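PDB 5H2D: KLLA0C04147p from Kluyveromyces lactis, which binds ergosterol in the sterol-binding OSBP-related domain studied here and, as in other members of the oxysterol-binding protein family, probably transfers sterol between membranes. Local coordinates for residues F178-L183 / P206-V211; K115-P120 / P218-Y223; N174-D179 / G212-N217. One frame throughout, in Å; residues are numbered along the deposited sequence.

Interaction 1 of 3, residues F178-L183 / P206-V211. With ERG (ergosterol), chain B.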
loop_
_atom_site.group_PDB
_atom_site.type_symbol
_atom_site.label_atom_id
_atom_site.label_comp_id
_atom_site.label_asym_id
_atom_site.label_seq_id
_atom_site.Cartn_x
_atom_site.Cartn_y
_atom_site.Cartn_z
ATOM N N PHE A 178 -11.392 15.647 6.674
ATOM C CA PHE A 178 -11.298 14.256 7.104
ATOM C C PHE A 178 -9.823 13.877 7.063
ATOM O O PHE A 178 -9.210 13.904 5.993
ATOM C CB PHE A 178 -12.130 13.348 6.199
ATOM C CG PHE A 178 -12.793 12.187 6.913
ATOM C CD1 PHE A 178 -12.138 11.491 7.925
ATOM C CD2 PHE A 178 -14.062 11.784 6.551
ATOM C CE1 PHE A 178 -12.760 10.415 8.548
ATOM C CE2 PHE A 178 -14.681 10.716 7.160
ATOM C CZ PHE A 178 -14.033 10.033 8.175
ATOM N N ASP A 179 -9.253 13.570 8.226
ATOM C CA ASP A 179 -7.818 13.383 8.386
ATOM C C ASP A 179 -7.498 11.912 8.599
ATOM O O ASP A 179 -8.231 11.206 9.297
ATOM C CB ASP A 179 -7.290 14.185 9.584
ATOM C CG ASP A 179 -5.773 14.316 9.584
ATOM O OD1 ASP A 179 -5.205 14.710 8.550
ATOM O OD2 ASP A 179 -5.143 14.012 10.625
ATOM N N PHE A 180 -6.384 11.463 8.014
ATOM C CA PHE A 180 -5.939 10.073 8.088
ATOM C C PHE A 180 -4.463 10.036 8.440
ATOM O O PHE A 180 -3.632 10.604 7.721
ATOM C CB PHE A 180 -6.198 9.349 6.760
ATOM C CG PHE A 180 -7.636 9.366 6.378
ATOM C CD1 PHE A 180 -8.176 10.446 5.686
ATOM C CD2 PHE A 180 -8.473 8.342 6.780
ATOM C CE1 PHE A 180 -9.538 10.476 5.386
ATOM C CE2 PHE A 180 -9.819 8.361 6.484
ATOM C CZ PHE A 180 -10.357 9.426 5.788
ATOM N N LYS A 181 -4.140 9.372 9.541
ATOM C CA LYS A 181 -2.756 9.188 9.953
ATOM C C LYS A 181 -2.410 7.709 9.889
ATOM O O LYS A 181 -3.245 6.852 10.208
ATOM C CB LYS A 181 -2.516 9.748 11.363
ATOM C CG LYS A 181 -2.775 11.251 11.440
ATOM C CD LYS A 181 -2.309 11.854 12.754
ATOM C CE LYS A 181 -1.983 13.339 12.595
ATOM N NZ LYS A 181 -3.152 14.158 12.161
ATOM N N HIS A 182 -1.190 7.423 9.456
ATOM C CA HIS A 182 -0.703 6.060 9.237
ATOM C C HIS A 182 0.363 5.789 10.287
ATOM O O HIS A 182 1.492 6.282 10.186
ATOM C CB HIS A 182 -0.182 5.927 7.809
ATOM C CG HIS A 182 -1.246 6.202 6.796
ATOM N ND1 HIS A 182 -1.852 5.206 6.063
ATOM C CD2 HIS A 182 -1.876 7.355 6.458
ATOM C CE1 HIS A 182 -2.795 5.736 5.301
ATOM N NE2 HIS A 182 -2.833 7.038 5.527
ATOM N N LEU A 183 -0.008 5.014 11.303
ATOM C CA LEU A 183 0.793 4.914 12.515
ATOM C C LEU A 183 1.850 3.816 12.468
ATOM O O LEU A 183 2.749 3.807 13.318
ATOM C CB LEU A 183 -0.129 4.687 13.718
ATOM C CG LEU A 183 -1.210 5.756 13.930
ATOM C CD1 LEU A 183 -2.021 5.492 15.197
ATOM C CD2 LEU A 183 -0.589 7.144 13.968
ATOM N N PRO A 206 3.089 9.273 4.804
ATOM C CA PRO A 206 2.530 10.604 5.075
ATOM C C PRO A 206 1.058 10.519 5.459
ATOM O O PRO A 206 0.387 9.503 5.282
ATOM C CB PRO A 206 2.721 11.334 3.743
ATOM C CG PRO A 206 2.632 10.220 2.716
ATOM C CD PRO A 206 3.357 9.068 3.369
ATOM N N ASN A 207 0.555 11.622 6.007
ATOM C CA ASN A 207 -0.867 11.749 6.278
ATOM C C ASN A 207 -1.653 12.006 4.994
ATOM O O ASN A 207 -1.117 12.474 3.989
ATOM C CB ASN A 207 -1.124 12.900 7.248
ATOM C CG ASN A 207 -0.241 12.830 8.452
ATOM O OD1 ASN A 207 -0.126 11.783 9.079
ATOM N ND2 ASN A 207 0.426 13.942 8.767
ATOM N N ASN A 208 -2.949 11.702 5.038
ATOM C CA ASN A 208 -3.857 12.111 3.975
ATOM C C ASN A 208 -5.030 12.855 4.588
ATOM O O ASN A 208 -5.344 12.700 5.767
ATOM C CB ASN A 208 -4.397 10.920 3.148
ATOM C CG ASN A 208 -3.692 9.627 3.460
ATOM O OD1 ASN A 208 -4.179 8.832 4.263
ATOM N ND2 ASN A 208 -2.536 9.405 2.821
ATOM N N GLN A 209 -5.690 13.670 3.775
ATOM C CA GLN A 209 -6.909 14.301 4.245
ATOM C C GLN A 209 -7.835 14.518 3.066
ATOM O O GLN A 209 -7.392 14.648 1.922
ATOM C CB GLN A 209 -6.623 15.631 4.955
ATOM C CG GLN A 209 -5.923 16.635 4.064
ATOM C CD GLN A 209 -5.634 17.956 4.758
ATOM O OE1 GLN A 209 -6.156 18.237 5.834
ATOM N NE2 GLN A 209 -4.789 18.772 4.136
ATOM N N VAL A 210 -9.130 14.552 3.355
ATOM C CA VAL A 210 -10.118 14.999 2.380
ATOM C C VAL A 210 -10.456 16.437 2.735
ATOM O O VAL A 210 -10.899 16.711 3.854
ATOM C CB VAL A 210 -11.373 14.112 2.381
ATOM C CG1 VAL A 210 -12.400 14.664 1.413
ATOM C CG2 VAL A 210 -11.009 12.673 1.986
ATOM N N VAL A 211 -10.182 17.356 1.807
ATOM C CA VAL A 211 -10.522 18.767 1.972
ATOM C C VAL A 211 -11.486 19.178 0.864
ATOM O O VAL A 211 -11.885 18.357 0.035
ATOM C CB VAL A 211 -9.262 19.654 1.979
ATOM C CG1 VAL A 211 -8.389 19.328 3.181
ATOM C CG2 VAL A 211 -8.472 19.488 0.701
HETATM C C1 ERG B . -2.981 5.913 1.372
HETATM C C2 ERG B . -1.822 5.016 0.944
HETATM C C3 ERG B . -1.587 4.023 2.052
HETATM C C4 ERG B . -2.845 3.185 2.289
HETATM C C5 ERG B . -4.014 3.993 2.491
HETATM C C6 ERG B . -5.015 3.525 3.330
HETATM C C7 ERG B . -6.222 4.215 3.533
HETATM C C8 ERG B . -6.474 5.422 2.874
HETATM C C9 ERG B . -5.394 6.044 2.182
HETATM C C10 ERG B . -4.262 5.118 1.662
HETATM C C11 ERG B . -5.846 7.102 1.088
HETATM C C12 ERG B . -7.059 7.933 1.519
HETATM C C13 ERG B . -8.185 6.962 1.929
HETATM C C14 ERG B . -7.645 6.221 3.173
HETATM C C15 ERG B . -8.882 5.501 3.668
HETATM C C16 ERG B . -10.037 6.512 3.414
HETATM C C17 ERG B . -9.390 7.650 2.578
HETATM C C18 ERG B . -8.620 6.024 0.780
HETATM C C19 ERG B . -4.777 4.471 0.346
HETATM C C20 ERG B . -10.464 8.275 1.658
HETATM C C21 ERG B . -9.936 9.355 0.721
HETATM C C22 ERG B . -11.503 8.890 2.587
HETATM C C23 ERG B . -12.889 8.331 2.649
HETATM C C24 ERG B . -13.904 8.943 3.614
HETATM C C25 ERG B . -15.258 9.039 2.898
HETATM C C26 ERG B . -15.098 9.962 1.684
HETATM C C27 ERG B . -16.356 9.635 3.794
HETATM C C28 ERG B . -13.974 8.020 4.815
HETATM O O1 ERG B . -0.447 3.151 1.726
HETATM O O HOH W 1 0.722 9.307 8.559
#
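His182 and Phe180 both carry CG anti to the carbonyl carbon (chi1 near -60° in each), which, on the ergosterol side of the strands, lays the two rings beside Asn208. From there His182 NE2 gives its hydrogen to Asn208 OD1 at 2.6 Å in a nearly straight bond (168° at the hydrogen). The acceptor lies in the plane of the imidazole, whereas the amide stands almost perpendicular to it, 81° away. Asn208 ND2 is taken up by Asn222 OD1 on the next strand, so both ends of this buried amide are satisfied and its rotation is fixed. Strands 178-182 and 207-211 run antiparallel, with Phe178-Val210 and Phe180-Asn208 as hydrogen-bonded pairs; Phe180 N reaches Asn208 O at 2.8 Å. The Phe180 ring presents one face to the sterol: C17 lies over it towards the rim, and CZ comes within 3.4 Å of ERG C22. Phe178 CE2 touches the methyl branch of the sterol tail, ERG C28, at 3.6 Å, while His182 CE1 meets ERG C5 edge-on at 3.5 Å. An alanine in place of Phe180 would probably leave a gap over the D ring and the start of the tail, depriving ergosterol of this aromatic wall. On the opposite face, Lys181 NZ forms a salt bridge with Asp179 OD2 at 2.5 Å, and Asp179 OD1 binds Tyr223. The NE2 hydrogen of His182 is spent on an amide whose other end is held by Asn222, and ring carbons of His182 and Phe180 meet the sterol, consistent with a lipid-binding site.

Interaction 2 of 3, residues K115-P120 / P218-Y223. With ERG (ergosterol), chain B.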
loop_
_atom_site.group_PDB
_atom_site.type_symbol
_atom_site.label_atom_id
_atom_site.label_comp_id
_atom_site.label_asym_id
_atom_site.label_seq_id
_atom_site.Cartn_x
_atom_site.Cartn_y
_atom_site.Cartn_z
ATOM N N LYS A 115 -8.946 11.392 -6.947
ATOM C CA LYS A 115 -10.253 11.131 -7.554
ATOM C C LYS A 115 -10.960 9.910 -6.982
ATOM O O LYS A 115 -11.939 9.443 -7.570
ATOM C CB LYS A 115 -10.155 10.977 -9.079
ATOM C CG LYS A 115 -9.784 12.278 -9.787
ATOM C CD LYS A 115 -10.068 12.187 -11.278
ATOM C CE LYS A 115 -9.077 11.276 -11.989
ATOM N NZ LYS A 115 -7.781 11.949 -12.333
ATOM N N ARG A 116 -10.507 9.379 -5.852
ATOM C CA ARG A 116 -11.196 8.278 -5.181
ATOM C C ARG A 116 -11.577 8.723 -3.770
ATOM O O ARG A 116 -10.998 8.299 -2.772
ATOM C CB ARG A 116 -10.316 7.014 -5.191
ATOM C CG ARG A 116 -10.174 6.431 -6.595
ATOM C CD ARG A 116 -8.887 5.636 -6.703
ATOM N NE ARG A 116 -9.031 4.343 -6.049
ATOM C CZ ARG A 116 -8.064 3.440 -5.994
ATOM N NH1 ARG A 116 -6.871 3.701 -6.544
ATOM N NH2 ARG A 116 -8.292 2.275 -5.393
ATOM N N VAL A 117 -12.581 9.594 -3.695
ATOM C CA VAL A 117 -13.068 10.100 -2.410
ATOM C C VAL A 117 -14.135 9.107 -1.953
ATOM O O VAL A 117 -15.341 9.279 -2.184
ATOM C CB VAL A 117 -13.589 11.535 -2.522
ATOM C CG1 VAL A 117 -14.115 12.034 -1.180
ATOM C CG2 VAL A 117 -12.470 12.463 -2.998
ATOM N N ALA A 118 -13.680 8.043 -1.296
ATOM C CA ALA A 118 -14.555 6.924 -0.989
ATOM C C ALA A 118 -13.883 6.025 0.026
ATOM O O ALA A 118 -12.655 5.863 0.021
ATOM C CB ALA A 118 -14.897 6.113 -2.246
ATOM N N LYS A 119 -14.714 5.402 0.853
ATOM C CA LYS A 119 -14.248 4.510 1.908
ATOM C C LYS A 119 -14.047 3.104 1.353
ATOM O O LYS A 119 -15.023 2.488 0.893
ATOM C CB LYS A 119 -15.271 4.491 3.039
ATOM C CG LYS A 119 -14.974 3.562 4.200
ATOM C CD LYS A 119 -16.115 3.659 5.207
ATOM C CE LYS A 119 -16.364 2.353 5.939
ATOM N NZ LYS A 119 -17.501 2.501 6.910
ATOM N N PRO A 120 -12.828 2.553 1.374
ATOM C CA PRO A 120 -12.643 1.133 1.036
ATOM C C PRO A 120 -13.279 0.252 2.098
ATOM O O PRO A 120 -13.588 0.697 3.207
ATOM C CB PRO A 120 -11.124 0.942 1.035
ATOM C CG PRO A 120 -10.534 2.351 1.011
ATOM C CD PRO A 120 -11.562 3.188 1.772
ATOM N N PRO A 218 -14.823 17.893 -2.911
ATOM C CA PRO A 218 -13.870 17.130 -2.096
ATOM C C PRO A 218 -12.660 16.687 -2.904
ATOM O O PRO A 218 -12.782 16.240 -4.045
ATOM C CB PRO A 218 -14.699 15.925 -1.627
ATOM C CG PRO A 218 -16.126 16.415 -1.688
ATOM C CD PRO A 218 -16.158 17.270 -2.921
ATOM N N GLN A 219 -11.492 16.779 -2.274
ATOM C CA GLN A 219 -10.217 16.468 -2.905
ATOM C C GLN A 219 -9.344 15.706 -1.916
ATOM O O GLN A 219 -9.292 16.046 -0.733
ATOM C CB GLN A 219 -9.518 17.762 -3.377
ATOM C CG GLN A 219 -7.989 17.728 -3.430
ATOM C CD GLN A 219 -7.355 19.124 -3.513
ATOM O OE1 GLN A 219 -7.897 20.099 -2.985
ATOM N NE2 GLN A 219 -6.200 19.218 -4.175
ATOM N N VAL A 220 -8.667 14.669 -2.405
ATOM C CA VAL A 220 -7.704 13.939 -1.586
ATOM C C VAL A 220 -6.370 14.674 -1.608
ATOM O O VAL A 220 -5.811 14.953 -2.678
ATOM C CB VAL A 220 -7.531 12.493 -2.084
ATOM C CG1 VAL A 220 -6.532 11.780 -1.197
ATOM C CG2 VAL A 220 -8.847 11.751 -2.116
ATOM N N ASP A 221 -5.842 14.965 -0.429
ATOM C CA ASP A 221 -4.548 15.611 -0.271
ATOM C C ASP A 221 -3.663 14.727 0.593
ATOM O O ASP A 221 -4.125 14.130 1.569
ATOM C CB ASP A 221 -4.699 16.995 0.375
ATOM C CG ASP A 221 -3.371 17.682 0.613
ATOM O OD1 ASP A 221 -2.481 17.563 -0.253
ATOM O OD2 ASP A 221 -3.232 18.338 1.668
ATOM N N ASN A 222 -2.399 14.637 0.231
ATOM C CA ASN A 222 -1.412 13.952 1.044
ATOM C C ASN A 222 -0.401 14.980 1.531
ATOM O O ASN A 222 0.005 15.864 0.776
ATOM C CB ASN A 222 -0.751 12.831 0.238
ATOM C CG ASN A 222 -1.760 11.816 -0.242
ATOM O OD1 ASN A 222 -2.292 11.046 0.556
ATOM N ND2 ASN A 222 -2.063 11.827 -1.541
ATOM N N TYR A 223 -0.039 14.903 2.807
ATOM C CA TYR A 223 0.755 15.972 3.396
ATOM C C TYR A 223 1.604 15.419 4.530
ATOM O O TYR A 223 1.310 14.366 5.095
ATOM C CB TYR A 223 -0.144 17.104 3.913
ATOM C CG TYR A 223 -0.923 16.741 5.161
ATOM C CD1 TYR A 223 -2.145 16.079 5.084
ATOM C CD2 TYR A 223 -0.427 17.055 6.421
ATOM C CE1 TYR A 223 -2.859 15.749 6.232
ATOM C CE2 TYR A 223 -1.121 16.729 7.570
ATOM C CZ TYR A 223 -2.336 16.081 7.473
ATOM O OH TYR A 223 -3.019 15.757 8.627
HETATM C C1 ERG B . -2.981 5.913 1.372
HETATM C C2 ERG B . -1.822 5.016 0.944
HETATM C C3 ERG B . -1.587 4.023 2.052
HETATM C C4 ERG B . -2.845 3.185 2.289
HETATM C C5 ERG B . -4.014 3.993 2.491
HETATM C C6 ERG B . -5.015 3.525 3.330
HETATM C C7 ERG B . -6.222 4.215 3.533
HETATM C C8 ERG B . -6.474 5.422 2.874
HETATM C C9 ERG B . -5.394 6.044 2.182
HETATM C C10 ERG B . -4.262 5.118 1.662
HETATM C C11 ERG B . -5.846 7.102 1.088
HETATM C C12 ERG B . -7.059 7.933 1.519
HETATM C C13 ERG B . -8.185 6.962 1.929
HETATM C C14 ERG B . -7.645 6.221 3.173
HETATM C C15 ERG B . -8.882 5.501 3.668
HETATM C C16 ERG B . -10.037 6.512 3.414
HETATM C C17 ERG B . -9.390 7.650 2.578
HETATM C C18 ERG B . -8.620 6.024 0.780
HETATM C C19 ERG B . -4.777 4.471 0.346
HETATM C C20 ERG B . -10.464 8.275 1.658
HETATM C C21 ERG B . -9.936 9.355 0.721
HETATM C C22 ERG B . -11.503 8.890 2.587
HETATM C C23 ERG B . -12.889 8.331 2.649
HETATM C C24 ERG B . -13.904 8.943 3.614
HETATM C C25 ERG B . -15.258 9.039 2.898
HETATM C C26 ERG B . -15.098 9.962 1.684
HETATM C C27 ERG B . -16.356 9.635 3.794
HETATM C C28 ERG B . -13.974 8.020 4.815
HETATM O O1 ERG B . -0.447 3.151 1.726
#
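Val117 meets Val220 and Pro218 where a loop crosses the sterol pocket of the oxysterol-binding fold and comes up against the beginning of strand 219-230. Val117 is the centre of an inverse gamma turn, and its CB points at the strand. With CG1 anti to the backbone N (chi1 179°), the two methyls are shared between different partners. CG2 touches Val220 CG2 at 3.8 Å, the two valines lying alongside and pointing opposite ways, and it also lies 3.9 Å from the backbone Pro218 O. CG1 meets Pro218 CB at 4.0 Å, the valine crossing the proline at about a right angle. No hydrogen bond joins the two segments; the contact is made by apolar surfaces, and the nearest CA atoms, those of Val117 and Val220, remain 6.6 Å apart. The strand is not paired with the loop; its backbone bonds here go to strand 207-211, Asp221 to Gln209. Both valines also belong to the ergosterol pocket. Val220 CG2, besides touching Val117, faces the tail methyl ERG C21 at 3.9 Å, so a single methyl serves both the protein contact and the ligand. CB of Arg116 points away from the strand, and its guanidinium forms salt bridges with Glu68 and Glu78, while its carbonyl stays on the sterol side. The loop then continues along the tail, Ala118 O lying 3.6 Å from ERG C23. Farther out, the other methyl of Val117 closes on the branched tip of the sterol, with CG1 3.7 Å from ERG C26.

Interaction 3 of 3, residues N174-D179 / G212-N217. With ERG (ergosterol), chain B; SO4 (sulfate ion), chain C.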
loop_
_atom_site.group_PDB
_atom_site.type_symbol
_atom_site.label_atom_id
_atom_site.label_comp_id
_atom_site.label_asym_id
_atom_site.label_seq_id
_atom_site.Cartn_x
_atom_site.Cartn_y
_atom_site.Cartn_z
ATOM N N ASN A 174 -13.316 16.202 11.529
ATOM C CA ASN A 174 -13.390 17.252 12.546
ATOM C C ASN A 174 -14.450 18.313 12.251
ATOM O O ASN A 174 -14.452 19.371 12.893
ATOM C CB ASN A 174 -12.016 17.915 12.737
ATOM C CG ASN A 174 -11.561 18.745 11.539
ATOM O OD1 ASN A 174 -12.262 18.877 10.543
ATOM N ND2 ASN A 174 -10.375 19.340 11.658
ATOM N N GLY A 175 -15.365 18.052 11.323
ATOM C CA GLY A 175 -16.353 19.028 10.927
ATOM C C GLY A 175 -15.946 19.890 9.755
ATOM O O GLY A 175 -16.806 20.539 9.148
ATOM N N ARG A 176 -14.659 19.921 9.418
ATOM C CA ARG A 176 -14.190 20.593 8.216
ATOM C C ARG A 176 -13.470 19.637 7.275
ATOM O O ARG A 176 -13.869 19.519 6.112
ATOM C CB ARG A 176 -13.284 21.772 8.574
ATOM C CG ARG A 176 -12.649 22.397 7.352
ATOM C CD ARG A 176 -12.337 23.861 7.564
ATOM N NE ARG A 176 -11.766 24.465 6.366
ATOM C CZ ARG A 176 -11.409 25.742 6.276
ATOM N NH1 ARG A 176 -10.892 26.212 5.147
ATOM N NH2 ARG A 176 -11.570 26.549 7.317
ATOM N N SER A 177 -12.419 18.958 7.737
ATOM C CA SER A 177 -11.642 18.040 6.914
ATOM C C SER A 177 -11.682 16.638 7.512
ATOM O O SER A 177 -11.993 16.444 8.688
ATOM C CB SER A 177 -10.188 18.507 6.781
ATOM O OG SER A 177 -9.532 18.439 8.035
ATOM N N PHE A 178 -11.392 15.647 6.674
ATOM C CA PHE A 178 -11.298 14.256 7.104
ATOM C C PHE A 178 -9.823 13.877 7.063
ATOM O O PHE A 178 -9.210 13.904 5.993
ATOM C CB PHE A 178 -12.130 13.348 6.199
ATOM C CG PHE A 178 -12.793 12.187 6.913
ATOM C CD1 PHE A 178 -12.138 11.491 7.925
ATOM C CD2 PHE A 178 -14.062 11.784 6.551
ATOM C CE1 PHE A 178 -12.760 10.415 8.548
ATOM C CE2 PHE A 178 -14.681 10.716 7.160
ATOM C CZ PHE A 178 -14.033 10.033 8.175
ATOM N N ASP A 179 -9.253 13.570 8.226
ATOM C CA ASP A 179 -7.818 13.383 8.386
ATOM C C ASP A 179 -7.498 11.912 8.599
ATOM O O ASP A 179 -8.231 11.206 9.297
ATOM C CB ASP A 179 -7.290 14.185 9.584
ATOM C CG ASP A 179 -5.773 14.316 9.584
ATOM O OD1 ASP A 179 -5.205 14.710 8.550
ATOM O OD2 ASP A 179 -5.143 14.012 10.625
ATOM N N GLY A 212 -11.882 20.453 0.848
ATOM C CA GLY A 212 -12.881 20.887 -0.110
ATOM C C GLY A 212 -14.289 20.427 0.189
ATOM O O GLY A 212 -15.158 20.533 -0.678
ATOM N N ILE A 213 -14.537 19.902 1.389
ATOM C CA ILE A 213 -15.838 19.323 1.704
ATOM C C ILE A 213 -16.890 20.420 1.826
ATOM O O ILE A 213 -17.983 20.327 1.251
ATOM C CB ILE A 213 -15.735 18.478 2.988
ATOM C CG1 ILE A 213 -14.650 17.403 2.811
ATOM C CG2 ILE A 213 -17.083 17.866 3.351
ATOM C CD1 ILE A 213 -14.392 16.567 4.062
ATOM N N LEU A 214 -16.571 21.481 2.572
ATOM C CA LEU A 214 -17.496 22.603 2.706
ATOM C C LEU A 214 -17.676 23.333 1.385
ATOM O O LEU A 214 -18.775 23.819 1.088
ATOM C CB LEU A 214 -16.993 23.569 3.775
ATOM C CG LEU A 214 -16.730 22.941 5.138
ATOM C CD1 LEU A 214 -16.252 24.001 6.124
ATOM C CD2 LEU A 214 -17.983 22.228 5.628
ATOM N N LEU A 215 -16.606 23.439 0.590
ATOM C CA LEU A 215 -16.661 24.065 -0.727
ATOM C C LEU A 215 -17.486 23.276 -1.733
ATOM O O LEU A 215 -17.812 23.816 -2.793
ATOM C CB LEU A 215 -15.242 24.256 -1.272
ATOM C CG LEU A 215 -14.393 25.312 -0.574
ATOM C CD1 LEU A 215 -12.984 25.331 -1.151
ATOM C CD2 LEU A 215 -15.054 26.670 -0.718
ATOM N N GLY A 216 -17.834 22.023 -1.438
ATOM C CA GLY A 216 -18.574 21.213 -2.379
ATOM C C GLY A 216 -17.733 20.554 -3.450
ATOM O O GLY A 216 -18.279 20.104 -4.464
ATOM N N ASN A 217 -16.422 20.459 -3.249
ATOM C CA ASN A 217 -15.523 19.832 -4.219
ATOM C C ASN A 217 -14.457 19.043 -3.472
ATOM O O ASN A 217 -13.293 19.452 -3.392
ATOM C CB ASN A 217 -14.896 20.880 -5.137
ATOM C CG ASN A 217 -14.042 20.255 -6.223
ATOM O OD1 ASN A 217 -14.241 19.098 -6.592
ATOM N ND2 ASN A 217 -13.091 21.019 -6.742
HETATM C C1 ERG B . -2.981 5.913 1.372
HETATM C C2 ERG B . -1.822 5.016 0.944
HETATM C C3 ERG B . -1.587 4.023 2.052
HETATM C C4 ERG B . -2.845 3.185 2.289
HETATM C C5 ERG B . -4.014 3.993 2.491
HETATM C C6 ERG B . -5.015 3.525 3.330
HETATM C C7 ERG B . -6.222 4.215 3.533
HETATM C C8 ERG B . -6.474 5.422 2.874
HETATM C C9 ERG B . -5.394 6.044 2.182
HETATM C C10 ERG B . -4.262 5.118 1.662
HETATM C C11 ERG B . -5.846 7.102 1.088
HETATM C C12 ERG B . -7.059 7.933 1.519
HETATM C C13 ERG B . -8.185 6.962 1.929
HETATM C C14 ERG B . -7.645 6.221 3.173
HETATM C C15 ERG B . -8.882 5.501 3.668
HETATM C C16 ERG B . -10.037 6.512 3.414
HETATM C C17 ERG B . -9.390 7.650 2.578
HETATM C C18 ERG B . -8.620 6.024 0.780
HETATM C C19 ERG B . -4.777 4.471 0.346
HETATM C C20 ERG B . -10.464 8.275 1.658
HETATM C C21 ERG B . -9.936 9.355 0.721
HETATM C C22 ERG B . -11.503 8.890 2.587
HETATM C C23 ERG B . -12.889 8.331 2.649
HETATM C C24 ERG B . -13.904 8.943 3.614
HETATM C C25 ERG B . -15.258 9.039 2.898
HETATM C C26 ERG B . -15.098 9.962 1.684
HETATM C C27 ERG B . -16.356 9.635 3.794
HETATM C C28 ERG B . -13.974 8.020 4.815
HETATM O O1 ERG B . -0.447 3.151 1.726
HETATM S S SO4 C . -12.952 23.551 2.695
HETATM O O1 SO4 C . -14.020 23.098 1.815
HETATM O O2 SO4 C . -11.648 23.147 2.145
HETATM O O3 SO4 C . -13.014 25.009 2.810
HETATM O O4 SO4 C . -13.156 22.989 4.028
HETATM O O HOH W 2 -12.937 20.198 3.762
#
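Obliquely to its plane, the guanidinium of Arg176 meets a sulfate oxygen, and Leu214 crosses the same arginine's aliphatic stem at about a right angle, CD1 lying 4.1 Å from Arg176 CG. The amide of Asn174 is approached from both faces: Arg176 N and Ser177 N reach OD1 from opposite sides of its plane, each at 2.8 Å. This double grip fixes the turn leading into strand 178-190. CG of Arg176 stands anti to the backbone N (chi1 173°) and the chain is extended to NE, which makes a weak hydrogen bond to sulfate O4. The sulfate, probably from the crystallisation liquor, is held more firmly by backbone amides: Leu215 N binds its O1 at 2.9 Å and Gly212 N its O2 at 3.0 Å, with Arg244 adding a further bond. A water joins Arg176 O, at 2.6 Å, to Ile213 N and sulfate O4. Ile213 CD1 lies 3.6 Å from Arg176 O and near Phe178 N, and its side chain also rests on Leu45 and Phe173. An Asx turn at Asn174 and a type I beta turn from Ile213 to Gly216 thus meet where two strand connections adjoin, at the ends of paired strands 178-190 and 207-211.

In the fold
The three contacts lie on the same side of the chain's centre, and each includes at least one residue of the ergosterol pocket, interaction 3 through Phe178. Interactions 1 and 2, with centres about 9 Å apart, are joined through neighbouring strands 207-211 and 219-230: Gln209 N lies 2.7 Å from Asp221 O, a probable hydrogen bond. Interaction 3, centred about 12 Å from interaction 1 and 11 Å from interaction 2, shares Phe178 and Asp179 with the former and takes in the loop between those two strands. Along the chain, interactions 1 and 3 are both nested within the loop closed by interaction 2. Together they border the sterol's rings and tail, while Lys205 binds ergosterol by a hydrogen bond.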